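Local atomic coordinates of methyltransferase FkbM (Methylobacillus flagellatus KT, PDB entry 2PY6), a protein that probably transfers methyl groups to a substrate that is not established. Residues G151-V156 with V160-A165; G220-S225 with K362-I367; Q131-R134 with P139-N142. All blocks are in the same frame, centred on the assembly; numbering follows the deposited sequence.

Interaction 1 (G151-V156 with V160-A165); sequences GLQGNV and VDDWGA. With EDO (1,2-ethanediol), chain C.
Asp161 reaches into a type II beta turn, Leu152 to Asn155, and binds one of its N-H groups from farther along the same loop, which runs between helices 143-149 and 164-169. Its CB lies 4.1 Å from Val156 CG2, and that methyl also touches CG. OD1 sits against Gln153 CA and accepts the backbone N of Asp162 on its anti side, 31° out of the carboxylate plane. OD2 offers its syn lone pair to Gly154 N at 2.9 Å and takes a water that also donates to Val156 O, so one oxygen binds the turn directly and Val156 through the water. An asparagine here would probably lose one of these acceptors, leaving either Gly154 N or Asp162 N without its mate. Alongside, Gln153 and Asp162 point the same way, their amide and carboxylate planes 25° apart. Gln153 NE2 donates to Asp162 OD2 at 3.0 Å, an oxygen that also bridges to Arg148. Trp163 N donates to O2 of a 1,2-ethanediol, probably from the crystallisation liquor. Asp162 swings its carboxylate away from its own N (chi1 -177°), and its OD1 accepts Gly164 N in an Asx turn, the N-H coming from above the carboxylate plane, 2.8 Å from N to OD1.

Interaction 2 (G220-S225 with K362-I367); sequences GLLRFS and KPKLAI
Lys364, at the start of strand 364-368, carries this contact almost alone: its aliphatic chain runs along the loop 220-225, which leads towards strand 229-233. Both strands belong to the seven-stranded sheet, whose order 3-2-1-4-5-7-6 is that of the Rossmann-like class I methyltransferases. The apolar part comes first. Leu222 and Lys364 slide past each other in opposite directions, and the lysine CD lies 4.1 Å from Leu222 CD2 and equally far from Leu222 CB. Beyond it, Lys364 CE comes up obliquely to the Phe224 ring, 3.8 Å from CD1, with CE1 of the ring scarcely farther. The chain stays extended through chi2 and then folds twice, chi3 -67° and chi4 -68°, which swings CE and NZ toward the carbonyl of Arg223. Phe338 of the neighbouring strand 338-341 meets the Phe224 ring edge-to-face and also touches Leu222 and Lys364, so much of the lysine's chain is packed beside apolar groups.

The polar part centres on the carbonyl of Arg223. Its O lies 3.2 Å from Lys364 CE and 3.4 Å from Lys364 CD, so the carbonyl rests against methylenes next to the ammonium. The firm partner of NZ is Glu228, in a salt bridge, and the same carboxylate oxygen accepts the backbone N of Ser225; one acid therefore ties the lysine and the loop together.

Between the two segments themselves, charges meet only at a distance. Arg223 NE is 6.8 Å from Lys364 NZ, like charges not in contact, and the arginine packs against Asp15 of a neighbouring subunit. The lysine thus serves in two ways: its methylenes fill in beside Leu222 and Phe224, while its charge, probably balanced by Glu228, is held at the start of the strand.

Interaction 3 (Q131-R134 with P139-N142); sequences QICR and PHLN
His140 takes the crowded position at chi1 60°, its CG between the backbone N and the carbonyl carbon, and this carries the imidazole from strand 140-142 across to helix 123-135. Cys133, with SG anti to its carbonyl carbon (chi1 -68°), meets it there. CB of the cysteine lies over one face of the ring in a CH-pi contact, 3.6 Å from the centroid and nearest ND1 at 3.4 Å. The sulfur stands farther off and oblique, Cys133 SG lying 3.8 Å from His140 CB. Arg134 adds its CG beside the far end of the ring, 3.9 Å from His140 CE1, and a water in the plane of both flat groups links Arg134 NH1 to His140 NE2. The guanidinium is held from its other end: NE and NH2 both grip Gln131 OE1, from the same face of the amide, with NH2 at 2.8 Å. That side-on grip should limit its rotation. His140 ND1 bonds to the carbonyl of Ile138, so both ring nitrogens have partners. Gln131 and Arg134 also pack on a neighbouring subunit. The arrangement is the return of a beta-alpha-beta unit, strand 114-118, helix 123-135 and strand 140-142, where the last helical turn packs on the edge strand of a mixed, largely parallel sheet.

How the interactions relate
All three contacts are partly buried, yet they sit in different parts of the fold. Interactions 1 and 3 follow each other along the chain on either side of helix 143-149, with centres about 21 Å apart. Interaction 3 belongs to the edge of the six-stranded sheet, and interaction 2 joins a loop to an inner strand of the seven-stranded one, with centres about 42 Å apart; both lie where a second subunit comes near. Their chemistry differs accordingly. The loop-to-loop contact of interaction 1 is mostly carboxylates accepting N-H groups. Interaction 3 sets a helix on a strand through an aromatic face and a water, whereas interaction 2 relies on lysine methylenes among apolar side chains.

Interaction 1 (G151-V156 with V160-A165)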
loop_
_atom_site.group_PDB
_atom_site.type_symbol
_atom_site.label_atom_id
_atom_site.label_comp_id
_atom_site.label_asym_id
_atom_site.label_seq_id
_atom_site.Cartn_x
_atom_site.Cartn_y
_atom_site.Cartn_z
ATOM N N GLY A 151 -17.851 -32.723 -13.492
ATOM C CA GLY A 151 -17.563 -34.014 -12.880
ATOM C C GLY A 151 -16.142 -34.138 -12.357
ATOM O O GLY A 151 -15.453 -35.121 -12.649
ATOM N N LEU A 152 -15.686 -33.138 -11.605
ATOM C CA LEU A 152 -14.308 -33.124 -11.093
ATOM C C LEU A 152 -14.181 -33.634 -9.657
ATOM O O LEU A 152 -13.135 -33.489 -9.038
ATOM C CB LEU A 152 -13.738 -31.711 -11.207
ATOM C CG LEU A 152 -13.595 -31.142 -12.624
ATOM C CD1 LEU A 152 -13.212 -29.672 -12.567
ATOM C CD2 LEU A 152 -12.591 -31.949 -13.423
ATOM N N GLN A 153 -15.237 -34.232 -9.124
ATOM C CA GLN A 153 -15.195 -34.793 -7.781
ATOM C C GLN A 153 -14.054 -35.822 -7.700
ATOM O O GLN A 153 -13.923 -36.685 -8.591
ATOM C CB GLN A 153 -16.517 -35.452 -7.440
ATOM C CG GLN A 153 -17.720 -34.522 -7.368
ATOM C CD GLN A 153 -18.504 -34.340 -8.658
ATOM O OE1 GLN A 153 -18.054 -34.714 -9.734
ATOM N NE2 GLN A 153 -19.711 -33.787 -8.540
ATOM N N GLY A 154 -13.213 -35.705 -6.670
ATOM C CA GLY A 154 -12.038 -36.558 -6.501
ATOM C C GLY A 154 -10.753 -36.102 -7.193
ATOM O O GLY A 154 -9.662 -36.583 -6.865
ATOM N N ASN A 155 -10.858 -35.187 -8.155
ATOM C CA ASN A 155 -9.686 -34.670 -8.890
ATOM C C ASN A 155 -9.266 -33.262 -8.481
ATOM O O ASN A 155 -8.358 -32.676 -9.085
ATOM C CB ASN A 155 -9.935 -34.754 -10.395
ATOM C CG ASN A 155 -10.036 -36.174 -10.855
ATOM O OD1 ASN A 155 -11.130 -36.669 -11.115
ATOM N ND2 ASN A 155 -8.901 -36.877 -10.854
ATOM N N VAL A 156 -9.934 -32.737 -7.449
ATOM C CA VAL A 156 -9.573 -31.457 -6.844
ATOM C C VAL A 156 -9.233 -31.714 -5.391
ATOM O O VAL A 156 -9.592 -32.747 -4.858
ATOM C CB VAL A 156 -10.690 -30.383 -6.935
ATOM C CG1 VAL A 156 -10.830 -29.929 -8.369
ATOM C CG2 VAL A 156 -12.023 -30.866 -6.351
ATOM N N VAL A 160 -11.947 -28.285 -1.276
ATOM C CA VAL A 160 -12.781 -27.526 -2.208
ATOM C C VAL A 160 -13.668 -28.454 -3.069
ATOM O O VAL A 160 -14.266 -28.007 -4.060
ATOM C CB VAL A 160 -11.939 -26.551 -3.085
ATOM C CG1 VAL A 160 -11.138 -25.618 -2.193
ATOM C CG2 VAL A 160 -10.981 -27.289 -4.053
ATOM N N ASP A 161 -13.826 -29.709 -2.625
ATOM C CA ASP A 161 -14.585 -30.711 -3.366
ATOM C C ASP A 161 -16.084 -30.642 -3.057
ATOM O O ASP A 161 -16.522 -29.982 -2.107
ATOM C CB ASP A 161 -14.054 -32.127 -3.072
ATOM C CG ASP A 161 -14.222 -33.093 -4.257
ATOM O OD1 ASP A 161 -14.974 -32.786 -5.211
ATOM O OD2 ASP A 161 -13.592 -34.168 -4.239
ATOM N N ASP A 162 -16.848 -31.335 -3.893
ATOM C CA ASP A 162 -18.287 -31.403 -3.829
ATOM C C ASP A 162 -18.699 -32.465 -2.860
ATOM O O ASP A 162 -18.584 -33.645 -3.170
ATOM C CB ASP A 162 -18.841 -31.743 -5.215
ATOM C CG ASP A 162 -20.357 -31.758 -5.271
ATOM O OD1 ASP A 162 -21.038 -31.594 -4.228
ATOM O OD2 ASP A 162 -20.871 -32.008 -6.378
ATOM N N TRP A 163 -19.258 -32.041 -1.717
ATOM C CA TRP A 163 -19.663 -32.964 -0.670
ATOM C C TRP A 163 -21.131 -33.304 -0.741
ATOM O O TRP A 163 -21.645 -33.942 0.175
ATOM C CB TRP A 163 -19.312 -32.392 0.709
ATOM C CG TRP A 163 -17.829 -32.224 0.919
ATOM C CD1 TRP A 163 -16.831 -32.694 0.110
ATOM C CD2 TRP A 163 -17.177 -31.672 2.061
ATOM N NE1 TRP A 163 -15.622 -32.401 0.630
ATOM C CE2 TRP A 163 -15.794 -31.782 1.837
ATOM C CE3 TRP A 163 -17.619 -31.055 3.219
ATOM C CZ2 TRP A 163 -14.852 -31.299 2.732
ATOM C CZ3 TRP A 163 -16.685 -30.599 4.116
ATOM C CH2 TRP A 163 -15.320 -30.722 3.870
ATOM N N GLY A 164 -21.787 -32.922 -1.847
ATOM C CA GLY A 164 -23.220 -33.133 -2.036
ATOM C C GLY A 164 -23.715 -34.543 -1.804
ATOM O O GLY A 164 -24.603 -34.756 -0.973
ATOM N N ALA A 165 -23.150 -35.483 -2.555
ATOM C CA ALA A 165 -23.517 -36.912 -2.507
ATOM C C ALA A 165 -23.360 -37.549 -1.124
ATOM O O ALA A 165 -24.166 -38.367 -0.742
ATOM C CB ALA A 165 -22.690 -37.674 -3.499
HETATM C C1 EDO C . -20.626 -28.704 -3.111
HETATM O O1 EDO C . -21.382 -27.593 -3.508
HETATM C C2 EDO C . -19.493 -28.282 -2.179
HETATM O O2 EDO C . -19.422 -29.177 -1.056
HETATM O O HOH W 1 -11.176 -34.491 -3.671
#

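Interaction 2 (G220-S225 with K362-I367)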
loop_
_atom_site.group_PDB
_atom_site.type_symbol
_atom_site.label_atom_id
_atom_site.label_comp_id
_atom_site.label_asym_id
_atom_site.label_seq_id
_atom_site.Cartn_x
_atom_site.Cartn_y
_atom_site.Cartn_z
ATOM N N GLY A 220 -20.841 -16.795 21.468
ATOM C CA GLY A 220 -22.143 -16.615 22.062
ATOM C C GLY A 220 -22.585 -17.835 22.884
ATOM O O GLY A 220 -23.707 -17.875 23.360
ATOM N N LEU A 221 -21.708 -18.813 23.084
ATOM C CA LEU A 221 -22.091 -20.060 23.760
ATOM C C LEU A 221 -21.279 -20.455 24.973
ATOM O O LEU A 221 -21.813 -21.145 25.854
ATOM C CB LEU A 221 -22.047 -21.240 22.741
ATOM C CG LEU A 221 -23.056 -21.215 21.601
ATOM C CD1 LEU A 221 -22.706 -22.248 20.533
ATOM C CD2 LEU A 221 -24.464 -21.369 22.100
ATOM N N LEU A 222 -20.012 -20.033 25.015
ATOM C CA LEU A 222 -19.068 -20.376 26.090
ATOM C C LEU A 222 -18.725 -19.260 27.071
ATOM O O LEU A 222 -18.609 -18.114 26.704
ATOM C CB LEU A 222 -17.756 -20.860 25.483
ATOM C CG LEU A 222 -17.816 -22.055 24.510
ATOM C CD1 LEU A 222 -16.424 -22.358 24.091
ATOM C CD2 LEU A 222 -18.475 -23.317 25.083
ATOM N N ARG A 223 -18.545 -19.643 28.328
ATOM C CA ARG A 223 -18.118 -18.754 29.388
ATOM C C ARG A 223 -16.661 -19.115 29.745
ATOM O O ARG A 223 -16.362 -20.270 30.046
ATOM C CB ARG A 223 -18.977 -18.994 30.631
ATOM C CG ARG A 223 -18.902 -17.904 31.666
ATOM C CD ARG A 223 -19.421 -18.378 33.034
ATOM N NE ARG A 223 -18.327 -18.913 33.863
ATOM C CZ ARG A 223 -17.453 -18.156 34.547
ATOM N NH1 ARG A 223 -17.503 -16.827 34.503
ATOM N NH2 ARG A 223 -16.507 -18.720 35.291
ATOM N N PHE A 224 -15.782 -18.128 29.755
ATOM C CA PHE A 224 -14.421 -18.338 30.139
ATOM C C PHE A 224 -14.223 -17.661 31.504
ATOM O O PHE A 224 -14.691 -16.546 31.728
ATOM C CB PHE A 224 -13.466 -17.772 29.094
ATOM C CG PHE A 224 -13.613 -18.407 27.747
ATOM C CD1 PHE A 224 -12.949 -19.584 27.438
ATOM C CD2 PHE A 224 -14.448 -17.855 26.801
ATOM C CE1 PHE A 224 -13.113 -20.196 26.216
ATOM C CE2 PHE A 224 -14.617 -18.459 25.569
ATOM C CZ PHE A 224 -13.944 -19.636 25.274
ATOM N N SER A 225 -13.523 -18.344 32.410
ATOM C CA SER A 225 -13.234 -17.811 33.707
ATOM C C SER A 225 -11.861 -17.148 33.637
ATOM O O SER A 225 -11.251 -17.029 32.571
ATOM C CB SER A 225 -13.198 -18.944 34.715
ATOM O OG SER A 225 -12.050 -19.712 34.469
ATOM N N LYS A 362 -14.775 -33.020 31.506
ATOM C CA LYS A 362 -15.739 -32.291 30.731
ATOM C C LYS A 362 -15.297 -30.863 30.467
ATOM O O LYS A 362 -15.986 -29.908 30.831
ATOM C CB LYS A 362 -17.095 -32.287 31.422
ATOM C CG LYS A 362 -18.256 -31.886 30.514
ATOM C CD LYS A 362 -19.511 -31.604 31.304
ATOM C CE LYS A 362 -20.567 -30.961 30.473
ATOM N NZ LYS A 362 -21.623 -30.471 31.360
ATOM N N PRO A 363 -14.164 -30.706 29.803
ATOM C CA PRO A 363 -13.798 -29.347 29.492
ATOM C C PRO A 363 -14.697 -28.809 28.363
ATOM O O PRO A 363 -15.318 -29.596 27.616
ATOM C CB PRO A 363 -12.373 -29.484 29.008
ATOM C CG PRO A 363 -12.260 -30.841 28.508
ATOM C CD PRO A 363 -13.234 -31.682 29.241
ATOM N N LYS A 364 -14.777 -27.491 28.258
ATOM C CA LYS A 364 -15.424 -26.874 27.126
ATOM C C LYS A 364 -14.605 -27.282 25.913
ATOM O O LYS A 364 -13.384 -27.495 26.016
ATOM C CB LYS A 364 -15.420 -25.347 27.242
ATOM C CG LYS A 364 -16.191 -24.756 28.378
ATOM C CD LYS A 364 -16.094 -23.214 28.416
ATOM C CE LYS A 364 -14.717 -22.670 28.744
ATOM N NZ LYS A 364 -14.365 -22.980 30.119
ATOM N N LEU A 365 -15.259 -27.434 24.766
ATOM C CA LEU A 365 -14.553 -27.783 23.542
ATOM C C LEU A 365 -14.998 -26.883 22.409
ATOM O O LEU A 365 -16.202 -26.558 22.272
ATOM C CB LEU A 365 -14.837 -29.243 23.105
ATOM C CG LEU A 365 -14.714 -30.394 24.113
ATOM C CD1 LEU A 365 -15.246 -31.688 23.525
ATOM C CD2 LEU A 365 -13.272 -30.587 24.567
ATOM N N ALA A 366 -14.030 -26.525 21.579
ATOM C CA ALA A 366 -14.280 -25.802 20.318
ATOM C C ALA A 366 -13.558 -26.627 19.275
ATOM O O ALA A 366 -12.312 -26.597 19.202
ATOM C CB ALA A 366 -13.784 -24.407 20.369
ATOM N N ILE A 367 -14.325 -27.379 18.472
ATOM C CA ILE A 367 -13.741 -28.357 17.531
ATOM C C ILE A 367 -14.058 -27.962 16.094
ATOM O O ILE A 367 -15.239 -27.920 15.711
ATOM C CB ILE A 367 -14.261 -29.786 17.832
ATOM C CG1 ILE A 367 -14.158 -30.150 19.327
ATOM C CG2 ILE A 367 -13.488 -30.833 17.024
ATOM C CD1 ILE A 367 -12.720 -30.175 19.922
#

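Interaction 3 (Q131-R134 with P139-N142)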
loop_
_atom_site.group_PDB
_atom_site.type_symbol
_atom_site.label_atom_id
_atom_site.label_comp_id
_atom_site.label_asym_id
_atom_site.label_seq_id
_atom_site.Cartn_x
_atom_site.Cartn_y
_atom_site.Cartn_z
ATOM N N GLN A 131 -22.457 -9.787 -12.262
ATOM C CA GLN A 131 -23.298 -8.871 -13.001
ATOM C C GLN A 131 -22.792 -8.702 -14.430
ATOM O O GLN A 131 -23.584 -8.632 -15.319
ATOM C CB GLN A 131 -23.479 -7.528 -12.294
ATOM C CG GLN A 131 -24.494 -6.617 -12.989
ATOM C CD GLN A 131 -25.868 -7.259 -13.200
ATOM O OE1 GLN A 131 -26.500 -7.745 -12.250
ATOM N NE2 GLN A 131 -26.341 -7.250 -14.453
ATOM N N ILE A 132 -21.490 -8.606 -14.669
ATOM C CA ILE A 132 -21.000 -8.542 -16.052
ATOM C C ILE A 132 -21.582 -9.678 -16.890
ATOM O O ILE A 132 -22.039 -9.467 -18.019
ATOM C CB ILE A 132 -19.449 -8.672 -16.126
ATOM C CG1 ILE A 132 -18.770 -7.398 -15.605
ATOM C CG2 ILE A 132 -18.981 -8.998 -17.559
ATOM C CD1 ILE A 132 -19.144 -6.136 -16.339
ATOM N N CYS A 133 -21.551 -10.887 -16.332
ATOM C CA CYS A 133 -22.064 -12.058 -17.017
ATOM C C CYS A 133 -23.545 -11.947 -17.260
ATOM O O CYS A 133 -23.981 -12.202 -18.369
ATOM C CB CYS A 133 -21.730 -13.341 -16.246
ATOM S SG CYS A 133 -19.937 -13.704 -16.237
ATOM N N ARG A 134 -24.315 -11.552 -16.243
ATOM C CA ARG A 134 -25.781 -11.416 -16.391
ATOM C C ARG A 134 -26.172 -10.386 -17.429
ATOM O O ARG A 134 -27.024 -10.657 -18.285
ATOM C CB ARG A 134 -26.473 -11.106 -15.054
ATOM C CG ARG A 134 -26.362 -12.254 -14.029
ATOM C CD ARG A 134 -27.230 -12.007 -12.822
ATOM N NE ARG A 134 -26.901 -10.807 -12.026
ATOM C CZ ARG A 134 -26.233 -10.786 -10.862
ATOM N NH1 ARG A 134 -25.759 -11.890 -10.315
ATOM N NH2 ARG A 134 -26.027 -9.638 -10.220
ATOM N N PRO A 139 -23.224 -17.544 -19.902
ATOM C CA PRO A 139 -23.354 -18.646 -18.927
ATOM C C PRO A 139 -22.159 -18.651 -17.967
ATOM O O PRO A 139 -20.997 -18.551 -18.410
ATOM C CB PRO A 139 -23.386 -19.899 -19.812
ATOM C CG PRO A 139 -23.803 -19.425 -21.115
ATOM C CD PRO A 139 -23.209 -18.063 -21.287
ATOM N N HIS A 140 -22.454 -18.669 -16.666
ATOM C CA HIS A 140 -21.421 -18.568 -15.642
ATOM C C HIS A 140 -21.659 -19.470 -14.440
ATOM O O HIS A 140 -22.802 -19.849 -14.156
ATOM C CB HIS A 140 -21.201 -17.088 -15.221
ATOM C CG HIS A 140 -22.404 -16.418 -14.657
ATOM N ND1 HIS A 140 -23.520 -16.127 -15.410
ATOM C CD2 HIS A 140 -22.661 -15.962 -13.408
ATOM C CE1 HIS A 140 -24.417 -15.537 -14.643
ATOM N NE2 HIS A 140 -23.917 -15.423 -13.425
ATOM N N LEU A 141 -20.554 -19.774 -13.746
ATOM C CA LEU A 141 -20.508 -20.694 -12.614
ATOM C C LEU A 141 -19.521 -20.243 -11.580
ATOM O O LEU A 141 -18.513 -19.669 -11.920
ATOM C CB LEU A 141 -19.915 -22.043 -13.037
ATOM C CG LEU A 141 -20.558 -22.914 -14.066
ATOM C CD1 LEU A 141 -19.539 -23.907 -14.576
ATOM C CD2 LEU A 141 -21.767 -23.601 -13.479
ATOM N N ASN A 142 -19.793 -20.567 -10.329
ATOM C CA ASN A 142 -18.813 -20.381 -9.256
ATOM C C ASN A 142 -17.996 -21.709 -9.181
ATOM O O ASN A 142 -18.318 -22.701 -9.903
ATOM C CB ASN A 142 -19.466 -19.999 -7.932
ATOM C CG ASN A 142 -20.312 -21.092 -7.339
ATOM O OD1 ASN A 142 -20.043 -22.278 -7.498
ATOM N ND2 ASN A 142 -21.329 -20.687 -6.613
HETATM O O HOH W 2 -25.315 -14.651 -11.168
#